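Local coordinates for Nrps/pks (Streptomyces albus, PDB 4OPE), which probably serves as a ketosynthase domain of the OzmH "AT-less" type I polyketide synthase, catalysing decarboxylative chain elongation in oxazolomycin biosynthesis, at residues Pro535-Gly538 with Pro542-Ala545; Val505-Asp510 with Ser521-Thr526; Gln133-Glu138 with Pro578-Val583; Asp44-Gly49 with Gly67-Asp72. All coordinates share one frame; numbering follows the deposited sequence.

Interaction 1: residues Pro535-Gly538 with Pro542-Ala545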
loop_
_atom_site.group_PDB
_atom_site.type_symbol
_atom_site.label_atom_id
_atom_site.label_comp_id
_atom_site.label_asym_id
_atom_site.label_seq_id
_atom_site.Cartn_x
_atom_site.Cartn_y
_atom_site.Cartn_z
ATOM N N PRO A 535 -30.190 15.157 -31.730
ATOM C CA PRO A 535 -28.866 15.767 -31.825
ATOM C C PRO A 535 -28.888 17.113 -32.593
ATOM O O PRO A 535 -29.913 17.520 -33.123
ATOM C CB PRO A 535 -28.038 14.702 -32.584
ATOM C CG PRO A 535 -29.058 13.903 -33.373
ATOM C CD PRO A 535 -30.328 13.935 -32.553
ATOM N N ALA A 536 -27.744 17.759 -32.683
ATOM C CA ALA A 536 -27.643 19.024 -33.323
ATOM C C ALA A 536 -27.957 18.892 -34.792
ATOM O O ALA A 536 -27.575 17.911 -35.404
ATOM C CB ALA A 536 -26.248 19.610 -33.138
ATOM N N THR A 537 -28.625 19.917 -35.334
ATOM C CA THR A 537 -29.014 19.966 -36.722
ATOM C C THR A 537 -27.899 20.490 -37.603
ATOM O O THR A 537 -28.041 20.506 -38.827
ATOM C CB THR A 537 -30.295 20.826 -36.920
ATOM O OG1 THR A 537 -30.111 22.200 -36.470
ATOM C CG2 THR A 537 -31.435 20.199 -36.205
ATOM N N GLY A 538 -26.802 20.917 -36.976
ATOM C CA GLY A 538 -25.613 21.406 -37.669
ATOM C C GLY A 538 -24.610 21.898 -36.630
ATOM O O GLY A 538 -24.871 21.826 -35.435
ATOM N N PRO A 542 -25.621 28.206 -32.026
ATOM C CA PRO A 542 -27.047 28.136 -31.633
ATOM C C PRO A 542 -27.618 26.728 -31.765
ATOM O O PRO A 542 -28.410 26.272 -30.924
ATOM C CB PRO A 542 -27.748 29.052 -32.631
ATOM C CG PRO A 542 -26.681 29.868 -33.266
ATOM C CD PRO A 542 -25.385 29.128 -33.146
ATOM N N GLU A 543 -27.214 26.044 -32.825
ATOM C CA GLU A 543 -27.639 24.661 -33.047
ATOM C C GLU A 543 -27.098 23.746 -31.994
ATOM O O GLU A 543 -27.804 22.874 -31.524
ATOM C CB GLU A 543 -27.203 24.162 -34.439
ATOM C CG GLU A 543 -27.952 24.819 -35.572
ATOM C CD GLU A 543 -27.495 24.319 -36.927
ATOM O OE1 GLU A 543 -26.414 24.776 -37.390
ATOM O OE2 GLU A 543 -28.262 23.510 -37.549
ATOM N N LEU A 544 -25.842 23.961 -31.645
ATOM C CA LEU A 544 -25.155 23.216 -30.585
ATOM C C LEU A 544 -25.753 23.494 -29.238
ATOM O O LEU A 544 -26.075 22.569 -28.492
ATOM C CB LEU A 544 -23.662 23.545 -30.563
ATOM C CG LEU A 544 -22.919 23.177 -31.876
ATOM C CD1 LEU A 544 -21.425 23.443 -31.780
ATOM C CD2 LEU A 544 -23.169 21.734 -32.250
ATOM N N ALA A 545 -25.925 24.767 -28.947
ATOM C CA ALA A 545 -26.624 25.186 -27.759
ATOM C C ALA A 545 -27.966 24.514 -27.616
ATOM O O ALA A 545 -28.285 23.989 -26.585
ATOM C CB ALA A 545 -26.803 26.688 -27.783
HETATM O O HOH W 1 -29.745 21.494 -32.952
#
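Ala536 and Leu544 bring the loop 535-538 against the start of helix 541-550, with the CA atom of Ala536 lying 5.6 Å from the CA atom of Leu544. Their side chains meet as methyl groups, Ala536 CB to Leu544 CD2 at 3.8 Å, and the same CD2 also approaches Gly538 O. Ala545 of the same helix packs on Ala499 and Val501 of strand 496-502, so the contact holds the preceding loop to a helix that lies on the three-stranded antiparallel sheet. The polar half of the contact belongs to Glu543. Its chain reaches over to the loop, with CG anti to the carbonyl carbon (chi1 -70°) and the part beyond CG extended. There OE2 accepts a hydrogen bond from Thr537 OG1, taking it on the anti lone pair, turned away from OE1. The other oxygen, OE1, is hydrogen-bonded to Thr540 OG1, so both carboxylate oxygens have a hydroxyl partner. A water adds a second bridge, accepting from Thr537 N at 3.1 Å and donating to Glu543 O at 2.8 Å. With an alanine in place of Glu543, Thr537 OG1 and Thr540 OG1 would probably both lose their acceptor, leaving the loop tied mainly through water and the methyl contact. Placed in the first turn of its helix, the carboxylate is likely to be favoured in its charged form by the helix dipole.

Interaction 2: residues Val505-Asp510 with Ser521-Thr526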
loop_
_atom_site.group_PDB
_atom_site.type_symbol
_atom_site.label_atom_id
_atom_site.label_comp_id
_atom_site.label_asym_id
_atom_site.label_seq_id
_atom_site.Cartn_x
_atom_site.Cartn_y
_atom_site.Cartn_z
ATOM N N VAL A 505 -15.223 36.114 -23.466
ATOM C CA VAL A 505 -15.340 35.862 -22.066
ATOM C C VAL A 505 -16.230 36.881 -21.330
ATOM O O VAL A 505 -17.066 36.499 -20.529
ATOM C CB VAL A 505 -13.929 35.804 -21.523
ATOM C CG1 VAL A 505 -13.926 36.053 -20.057
ATOM C CG2 VAL A 505 -13.335 34.454 -21.854
ATOM N N ASP A 506 -16.069 38.161 -21.602
ATOM C CA ASP A 506 -16.866 39.176 -20.896
ATOM C C ASP A 506 -18.334 39.008 -21.226
ATOM O O ASP A 506 -19.222 39.117 -20.349
ATOM C CB ASP A 506 -16.511 40.581 -21.333
ATOM C CG ASP A 506 -15.195 41.036 -20.844
ATOM O OD1 ASP A 506 -14.491 40.214 -20.217
ATOM O OD2 ASP A 506 -14.868 42.236 -21.105
ATOM N N ASP A 507 -18.611 38.777 -22.500
ATOM C CA ASP A 507 -19.998 38.686 -22.842
ATOM C C ASP A 507 -20.599 37.399 -22.346
ATOM O O ASP A 507 -21.763 37.369 -22.071
ATOM C CB ASP A 507 -20.301 39.050 -24.321
ATOM C CG ASP A 507 -19.985 37.960 -25.293
ATOM O OD1 ASP A 507 -20.662 36.914 -25.245
ATOM O OD2 ASP A 507 -19.108 38.201 -26.165
ATOM N N LEU A 508 -19.799 36.359 -22.168
ATOM C CA LEU A 508 -20.272 35.139 -21.499
ATOM C C LEU A 508 -20.598 35.405 -20.017
ATOM O O LEU A 508 -21.699 35.071 -19.555
ATOM C CB LEU A 508 -19.220 34.061 -21.595
ATOM C CG LEU A 508 -19.482 32.734 -20.874
ATOM C CD1 LEU A 508 -20.764 32.107 -21.357
ATOM C CD2 LEU A 508 -18.305 31.810 -21.137
ATOM N N ALA A 509 -19.662 36.013 -19.286
ATOM C CA ALA A 509 -19.933 36.387 -17.902
ATOM C C ALA A 509 -21.204 37.230 -17.772
ATOM O O ALA A 509 -22.034 36.975 -16.921
ATOM C CB ALA A 509 -18.746 37.136 -17.319
ATOM N N ASP A 510 -21.345 38.246 -18.610
ATOM C CA ASP A 510 -22.557 39.038 -18.660
ATOM C C ASP A 510 -23.815 38.161 -18.726
ATOM O O ASP A 510 -24.803 38.401 -18.011
ATOM C CB ASP A 510 -22.551 39.890 -19.934
ATOM C CG ASP A 510 -21.607 41.098 -19.858
ATOM O OD1 ASP A 510 -21.188 41.500 -18.751
ATOM O OD2 ASP A 510 -21.302 41.665 -20.939
ATOM N N SER A 521 -31.581 35.844 -20.242
ATOM C CA SER A 521 -31.139 36.385 -21.502
ATOM C C SER A 521 -31.800 35.616 -22.600
ATOM O O SER A 521 -31.971 34.420 -22.475
ATOM C CB SER A 521 -29.620 36.218 -21.610
ATOM O OG SER A 521 -29.145 36.503 -22.911
ATOM N N PRO A 522 -32.166 36.281 -23.694
ATOM C CA PRO A 522 -32.333 35.484 -24.920
ATOM C C PRO A 522 -31.146 34.542 -25.230
ATOM O O PRO A 522 -31.333 33.516 -25.897
ATOM C CB PRO A 522 -32.422 36.557 -26.030
ATOM C CG PRO A 522 -31.937 37.830 -25.397
ATOM C CD PRO A 522 -32.349 37.718 -23.953
ATOM N N ARG A 523 -29.945 34.900 -24.777
ATOM C CA ARG A 523 -28.769 34.083 -25.027
ATOM C C ARG A 523 -28.601 32.861 -24.122
ATOM O O ARG A 523 -27.833 31.994 -24.480
ATOM C CB ARG A 523 -27.493 34.902 -24.951
ATOM C CG ARG A 523 -27.436 36.033 -25.937
ATOM C CD ARG A 523 -26.449 37.072 -25.448
ATOM N NE ARG A 523 -25.133 36.471 -25.438
ATOM C CZ ARG A 523 -24.107 36.873 -24.710
ATOM N NH1 ARG A 523 -24.191 37.930 -23.914
ATOM N NH2 ARG A 523 -22.978 36.185 -24.794
ATOM N N VAL A 524 -29.324 32.772 -23.007
ATOM C CA VAL A 524 -29.219 31.630 -22.121
ATOM C C VAL A 524 -30.354 30.618 -22.264
ATOM O O VAL A 524 -31.507 30.960 -22.063
ATOM C CB VAL A 524 -29.188 32.094 -20.672
ATOM C CG1 VAL A 524 -29.056 30.905 -19.769
ATOM C CG2 VAL A 524 -28.005 33.015 -20.448
ATOM N N LEU A 525 -30.037 29.368 -22.588
ATOM C CA LEU A 525 -31.060 28.335 -22.672
ATOM C C LEU A 525 -30.894 27.344 -21.516
ATOM O O LEU A 525 -29.800 27.077 -21.090
ATOM C CB LEU A 525 -30.959 27.577 -23.983
ATOM C CG LEU A 525 -30.746 28.372 -25.273
ATOM C CD1 LEU A 525 -30.519 27.440 -26.469
ATOM C CD2 LEU A 525 -31.914 29.305 -25.530
ATOM N N THR A 526 -31.990 26.793 -21.019
ATOM C CA THR A 526 -31.916 25.841 -19.956
ATOM C C THR A 526 -32.873 24.709 -20.234
ATOM O O THR A 526 -33.864 24.888 -20.905
ATOM C CB THR A 526 -32.258 26.429 -18.563
ATOM O OG1 THR A 526 -33.647 26.723 -18.513
ATOM C CG2 THR A 526 -31.478 27.677 -18.264
#
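Arg523 extends its guanidinium group from a turn to the first turn of helix 505-516, where Asp507 receives it with both backbone and side chain. NH1 donates to Asp507 O at 3.1 Å, with the nitrogen well above the carbonyl plane, while NH2 adds a weak bond to the same oxygen. NH2 also forms a salt bridge with Asp507 OD1, its exact geometry uncertain, with carboxylate and guanidinium planes 61° apart and so far from coplanar. Val501 O takes a further bond from NH2. On the acid, OD2 is satisfied by Thr504 OG1, and OD1 has a weak additional bond from Asp503 N. A bend at chi3 (65°) turns the arginine end toward the helix. Its backbone N donates to Ser521 OG at 2.6 Å in an ST turn, although Ser521 is poorly ordered, inside a type I turn closed by Val524 N to Ser521 O. A leucine in place of Arg523 would probably leave the Asp507 carboxylate without its positive mate and the turn without its polar tie to the helix. One cation thus serves a carbonyl of the helix, a carbonyl of strand 496-502 and an acid, joining the helix to the turn that leads toward edge strand 524-528.

Interaction 3: residues Gln133-Glu138 with Pro578-Val583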
loop_
_atom_site.group_PDB
_atom_site.type_symbol
_atom_site.label_atom_id
_atom_site.label_comp_id
_atom_site.label_asym_id
_atom_site.label_seq_id
_atom_site.Cartn_x
_atom_site.Cartn_y
_atom_site.Cartn_z
ATOM N N GLN A 133 -11.932 5.661 12.420
ATOM C CA GLN A 133 -12.450 4.417 12.983
ATOM C C GLN A 133 -12.435 4.360 14.500
ATOM O O GLN A 133 -13.085 3.506 15.069
ATOM C CB GLN A 133 -11.709 3.206 12.430
ATOM C CG GLN A 133 -10.449 2.869 13.176
ATOM C CD GLN A 133 -9.573 1.917 12.399
ATOM O OE1 GLN A 133 -9.922 0.739 12.177
ATOM N NE2 GLN A 133 -8.393 2.406 12.013
ATOM N N LEU A 134 -11.688 5.236 15.166
ATOM C CA LEU A 134 -11.735 5.279 16.636
ATOM C C LEU A 134 -13.075 5.736 17.170
ATOM O O LEU A 134 -13.475 5.324 18.232
ATOM C CB LEU A 134 -10.714 6.228 17.198
ATOM C CG LEU A 134 -9.258 6.018 16.793
ATOM C CD1 LEU A 134 -8.457 7.095 17.544
ATOM C CD2 LEU A 134 -8.712 4.599 17.002
ATOM N N TYR A 135 -13.744 6.636 16.466
ATOM C CA TYR A 135 -15.064 7.069 16.884
ATOM C C TYR A 135 -16.111 5.951 16.849
ATOM O O TYR A 135 -16.148 5.109 15.922
ATOM C CB TYR A 135 -15.584 8.210 16.026
ATOM C CG TYR A 135 -14.806 9.488 16.154
ATOM C CD1 TYR A 135 -14.595 10.064 17.397
ATOM C CD2 TYR A 135 -14.281 10.136 15.008
ATOM C CE1 TYR A 135 -13.896 11.247 17.527
ATOM C CE2 TYR A 135 -13.560 11.315 15.125
ATOM C CZ TYR A 135 -13.369 11.875 16.387
ATOM O OH TYR A 135 -12.672 13.068 16.528
ATOM N N GLY A 136 -16.981 5.987 17.871
ATOM C CA GLY A 136 -18.147 5.105 17.936
ATOM C C GLY A 136 -17.832 3.664 18.289
ATOM O O GLY A 136 -18.693 2.800 18.137
ATOM N N VAL A 137 -16.624 3.406 18.786
ATOM C CA VAL A 137 -16.263 2.043 19.181
ATOM C C VAL A 137 -17.019 1.523 20.429
ATOM O O VAL A 137 -17.381 0.365 20.463
ATOM C CB VAL A 137 -14.746 1.860 19.399
ATOM C CG1 VAL A 137 -14.462 0.406 19.771
ATOM C CG2 VAL A 137 -13.974 2.242 18.145
ATOM N N GLU A 138 -17.228 2.369 21.432
ATOM C CA GLU A 138 -17.995 1.996 22.628
ATOM C C GLU A 138 -19.446 1.592 22.269
ATOM O O GLU A 138 -19.911 0.484 22.573
ATOM C CB GLU A 138 -17.986 3.173 23.623
ATOM C CG GLU A 138 -17.885 2.785 25.095
ATOM C CD GLU A 138 -16.833 1.699 25.372
ATOM O OE1 GLU A 138 -17.237 0.593 25.840
ATOM O OE2 GLU A 138 -15.616 1.930 25.097
ATOM N N PRO A 578 -22.638 11.057 14.825
ATOM C CA PRO A 578 -23.105 11.899 15.941
ATOM C C PRO A 578 -22.327 11.644 17.207
ATOM O O PRO A 578 -22.095 12.576 17.987
ATOM C CB PRO A 578 -24.547 11.470 16.104
ATOM C CG PRO A 578 -24.947 11.088 14.712
ATOM C CD PRO A 578 -23.756 10.318 14.210
ATOM N N ALA A 579 -21.901 10.389 17.380
ATOM C CA ALA A 579 -21.034 10.000 18.507
ATOM C C ALA A 579 -19.660 10.721 18.540
ATOM O O ALA A 579 -19.021 10.805 19.602
ATOM C CB ALA A 579 -20.840 8.504 18.511
ATOM N N ALA A 580 -19.206 11.239 17.394
ATOM C CA ALA A 580 -17.941 11.982 17.370
ATOM C C ALA A 580 -18.001 13.313 18.096
ATOM O O ALA A 580 -16.963 13.897 18.368
ATOM C CB ALA A 580 -17.466 12.213 15.948
ATOM N N ASP A 581 -19.201 13.779 18.419
ATOM C CA ASP A 581 -19.366 15.035 19.134
ATOM C C ASP A 581 -18.941 14.954 20.608
ATOM O O ASP A 581 -18.827 15.982 21.270
ATOM C CB ASP A 581 -20.808 15.515 18.980
ATOM C CG ASP A 581 -21.241 15.568 17.504
ATOM O OD1 ASP A 581 -20.359 15.800 16.625
ATOM O OD2 ASP A 581 -22.442 15.343 17.223
ATOM N N ALA A 582 -18.673 13.746 21.105
ATOM C CA ALA A 582 -18.080 13.555 22.440
ATOM C C ALA A 582 -16.846 14.447 22.716
ATOM O O ALA A 582 -16.747 15.040 23.791
ATOM C CB ALA A 582 -17.725 12.076 22.652
ATOM N N VAL A 583 -15.941 14.554 21.734
ATOM C CA VAL A 583 -14.627 15.200 21.917
ATOM C C VAL A 583 -14.695 16.728 21.843
ATOM O O VAL A 583 -13.702 17.413 22.040
ATOM C CB VAL A 583 -13.514 14.622 20.962
ATOM C CG1 VAL A 583 -13.308 13.128 21.214
ATOM C CG2 VAL A 583 -13.794 14.877 19.466
#
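The hydroxyl of Tyr135, whose oxygen lies 3.6 Å from Val583 CG2, is hydrogen-bonded to the backbone oxygen of Ser207, so the ring is fixed at its far end while the rest of it meets the C-terminal residues. Ala580 supplies the main apolar contact. Its CB sits over the middle of the ring, 3.7 Å from the centroid of Tyr135 and only 7° off the ring normal, a CH-pi arrangement that places one methyl almost equally near all six ring carbons. Val583 comes in obliquely further out, where its CG2 is 4.1 Å from Tyr135 CE1, the two side chains crossing at about a right angle. The ring is aimed this way because its CG lies beside the backbone N and anti to the carbonyl carbon (chi1 -66°). The backbone behind Tyr135 forms a type II turn from Leu134 to Val137, with Gly136 at a positive phi and at the N-cap position of helix 137-141. Residues 578-583, largely a 3-10 segment, belong to the end of the crystallised fragment, which folds back onto the ketosynthase, consistent with the linkers that do so in related modular synthases. Ala579 CB approaches Gly136 CA at 4.4 Å. His208 and Pro209 also pack on the tyrosine, while neighbouring Gln133 and Leu134 pack against their own counterparts in the second subunit.

Interaction 4: residues Asp44-Gly49 with Gly67-Asp72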
loop_
_atom_site.group_PDB
_atom_site.type_symbol
_atom_site.label_atom_id
_atom_site.label_comp_id
_atom_site.label_asym_id
_atom_site.label_seq_id
_atom_site.Cartn_x
_atom_site.Cartn_y
_atom_site.Cartn_z
ATOM N N ASP A 44 -14.776 23.322 16.048
ATOM C CA ASP A 44 -15.702 22.318 15.508
ATOM C C ASP A 44 -15.114 20.915 15.255
ATOM O O ASP A 44 -15.856 20.004 14.860
ATOM C CB ASP A 44 -16.495 22.842 14.300
ATOM C CG ASP A 44 -15.644 23.227 13.133
ATOM O OD1 ASP A 44 -14.400 23.212 13.207
ATOM O OD2 ASP A 44 -16.250 23.576 12.107
ATOM N N ARG A 45 -13.818 20.732 15.520
ATOM C CA ARG A 45 -13.188 19.430 15.400
ATOM C C ARG A 45 -13.150 18.744 16.740
ATOM O O ARG A 45 -13.587 17.618 16.879
ATOM C CB ARG A 45 -11.738 19.552 14.902
ATOM C CG ARG A 45 -11.562 20.223 13.571
ATOM C CD ARG A 45 -12.158 19.420 12.436
ATOM N NE ARG A 45 -11.615 19.961 11.193
ATOM C CZ ARG A 45 -10.698 19.370 10.434
ATOM N NH1 ARG A 45 -10.288 19.995 9.339
ATOM N NH2 ARG A 45 -10.210 18.168 10.744
ATOM N N TRP A 46 -12.553 19.410 17.719
ATOM C CA TRP A 46 -12.541 18.902 19.079
ATOM C C TRP A 46 -12.093 20.018 19.998
ATOM O O TRP A 46 -11.567 21.045 19.538
ATOM C CB TRP A 46 -11.661 17.648 19.243
ATOM C CG TRP A 46 -10.194 17.862 19.043
ATOM C CD1 TRP A 46 -9.326 18.427 19.916
ATOM C CD2 TRP A 46 -9.420 17.475 17.907
ATOM N NE1 TRP A 46 -8.057 18.447 19.387
ATOM C CE2 TRP A 46 -8.081 17.853 18.162
ATOM C CE3 TRP A 46 -9.723 16.845 16.699
ATOM C CZ2 TRP A 46 -7.051 17.630 17.255
ATOM C CZ3 TRP A 46 -8.693 16.600 15.814
ATOM C CH2 TRP A 46 -7.383 17.010 16.087
ATOM N N ASP A 47 -12.359 19.807 21.286
ATOM C CA ASP A 47 -12.043 20.740 22.334
ATOM C C ASP A 47 -10.625 20.403 22.717
ATOM O O ASP A 47 -10.360 19.399 23.383
ATOM C CB ASP A 47 -13.017 20.542 23.507
ATOM C CG ASP A 47 -12.685 21.407 24.743
ATOM O OD1 ASP A 47 -11.870 22.359 24.652
ATOM O OD2 ASP A 47 -13.266 21.111 25.823
ATOM N N HIS A 48 -9.699 21.227 22.262
ATOM C CA HIS A 48 -8.310 20.973 22.533
ATOM C C HIS A 48 -7.933 21.302 23.986
ATOM O O HIS A 48 -6.907 20.823 24.473
ATOM C CB HIS A 48 -7.418 21.725 21.557
ATOM C CG HIS A 48 -6.073 21.101 21.401
ATOM N ND1 HIS A 48 -5.907 19.828 20.916
ATOM C CD2 HIS A 48 -4.832 21.556 21.685
ATOM C CE1 HIS A 48 -4.621 19.524 20.897
ATOM N NE2 HIS A 48 -3.944 20.557 21.359
ATOM N N GLY A 49 -8.750 22.103 24.670
ATOM C CA GLY A 49 -8.604 22.306 26.121
ATOM C C GLY A 49 -8.444 21.000 26.894
ATOM O O GLY A 49 -7.540 20.873 27.697
ATOM N N GLY A 67 -2.410 23.312 13.519
ATOM C CA GLY A 67 -2.323 22.451 12.357
ATOM C C GLY A 67 -2.642 23.144 11.055
ATOM O O GLY A 67 -3.063 24.316 11.042
ATOM N N GLY A 68 -2.434 22.416 9.952
ATOM C CA GLY A 68 -2.983 22.806 8.642
ATOM C C GLY A 68 -4.320 22.158 8.434
ATOM O O GLY A 68 -4.386 20.955 8.274
ATOM N N TRP A 69 -5.396 22.933 8.458
ATOM C CA TRP A 69 -6.747 22.367 8.473
ATOM C C TRP A 69 -7.409 22.559 7.156
ATOM O O TRP A 69 -7.287 23.622 6.582
ATOM C CB TRP A 69 -7.596 23.036 9.542
ATOM C CG TRP A 69 -6.918 22.962 10.837
ATOM C CD1 TRP A 69 -6.198 23.936 11.428
ATOM C CD2 TRP A 69 -6.799 21.817 11.668
ATOM N NE1 TRP A 69 -5.678 23.489 12.595
ATOM C CE2 TRP A 69 -6.038 22.183 12.766
ATOM C CE3 TRP A 69 -7.304 20.520 11.607
ATOM C CZ2 TRP A 69 -5.730 21.299 13.777
ATOM C CZ3 TRP A 69 -7.026 19.655 12.626
ATOM C CH2 TRP A 69 -6.231 20.037 13.679
ATOM N N LEU A 70 -8.096 21.533 6.653
ATOM C CA LEU A 70 -8.970 21.731 5.519
ATOM C C LEU A 70 -10.138 22.537 5.996
ATOM O O LEU A 70 -10.576 22.379 7.107
ATOM C CB LEU A 70 -9.457 20.405 4.967
ATOM C CG LEU A 70 -8.419 19.588 4.211
ATOM C CD1 LEU A 70 -9.086 18.431 3.511
ATOM C CD2 LEU A 70 -7.709 20.429 3.182
ATOM N N SER A 71 -10.671 23.388 5.142
ATOM C CA SER A 71 -11.774 24.266 5.549
ATOM C C SER A 71 -12.996 23.498 6.069
ATOM O O SER A 71 -13.692 23.975 6.988
ATOM C CB SER A 71 -12.166 25.244 4.423
ATOM O OG SER A 71 -12.955 24.604 3.446
ATOM N N ASP A 72 -13.254 22.321 5.507
ATOM C CA ASP A 72 -14.387 21.552 5.960
ATOM C C ASP A 72 -14.328 20.102 5.539
ATOM O O ASP A 72 -14.572 19.805 4.377
ATOM C CB ASP A 72 -15.648 22.174 5.406
ATOM C CG ASP A 72 -16.903 21.349 5.707
ATOM O OD1 ASP A 72 -17.060 20.737 6.825
ATOM O OD2 ASP A 72 -17.755 21.354 4.784
#
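Arg45 and Trp46, consecutive in the chain, both converge on residues 67-72, the first mainly through polar contacts and the second through aromatic ones. Among the polar contacts, Arg45 NH1 donates to Leu70 O at 3.3 Å, a bond that lies near the guanidinium plane and in the plane of the carbonyl, on one of its lone pairs. The stronger polar partner of NH1 is Glu241, whose OE2 forms a salt bridge with it and also accepts from Leu70 N. One carboxylate oxygen therefore holds both the arginine and the backbone it reaches. Beside these bonds, Trp69 CE3 lies over one face of the guanidinium, 3.8 Å from Arg45 CZ; the two planes are steeply inclined, so this is no parallel stack. A bend at chi2 (-66°) brings the arginine end alongside the indole.

The aromatic pair is an offset edge-to-face one, with the edge of Trp69 toward the face of Trp46, six-membered ring centroids 6.0 Å apart and planes at 79°. Both indole nitrogens have acceptors: Trp46 NE1 donates almost straight to His48 ND1 at 3.0 Å, and Trp69 NE1 bonds to Glu39 O. Within the N-terminal beta-ketoacyl synthase region of the thiolase clan, where both segments lie, Gly67 pairs with Glu39 of the short strand 39-40, and Gly68 bonds with Pro239 and with Glu241 just ahead of strand 242-250 of the large mixed sheet.

Overall arrangement
The four contacts fall into two pairs in separate parts of the molecule. Interactions 1 and 2, with centres 17 Å apart, meet where Ala545 CB packs on Leu525 CD1 at 4.0 Å, joining helix 541-550 to the edge of the three-stranded antiparallel sheet. Interactions 3 and 4, about 16 Å apart between centres, meet at Val583 of interaction 3, whose O probably accepts a hydrogen bond from Asp47 N of interaction 4 at 2.8 Å, which would help hold the C-terminal residues against the loop 44-49. Between the pairs the centres lie about 41 to 54 Å apart. None of the segments contains a cysteine, so the nucleophile expected of a ketosynthase lies outside them.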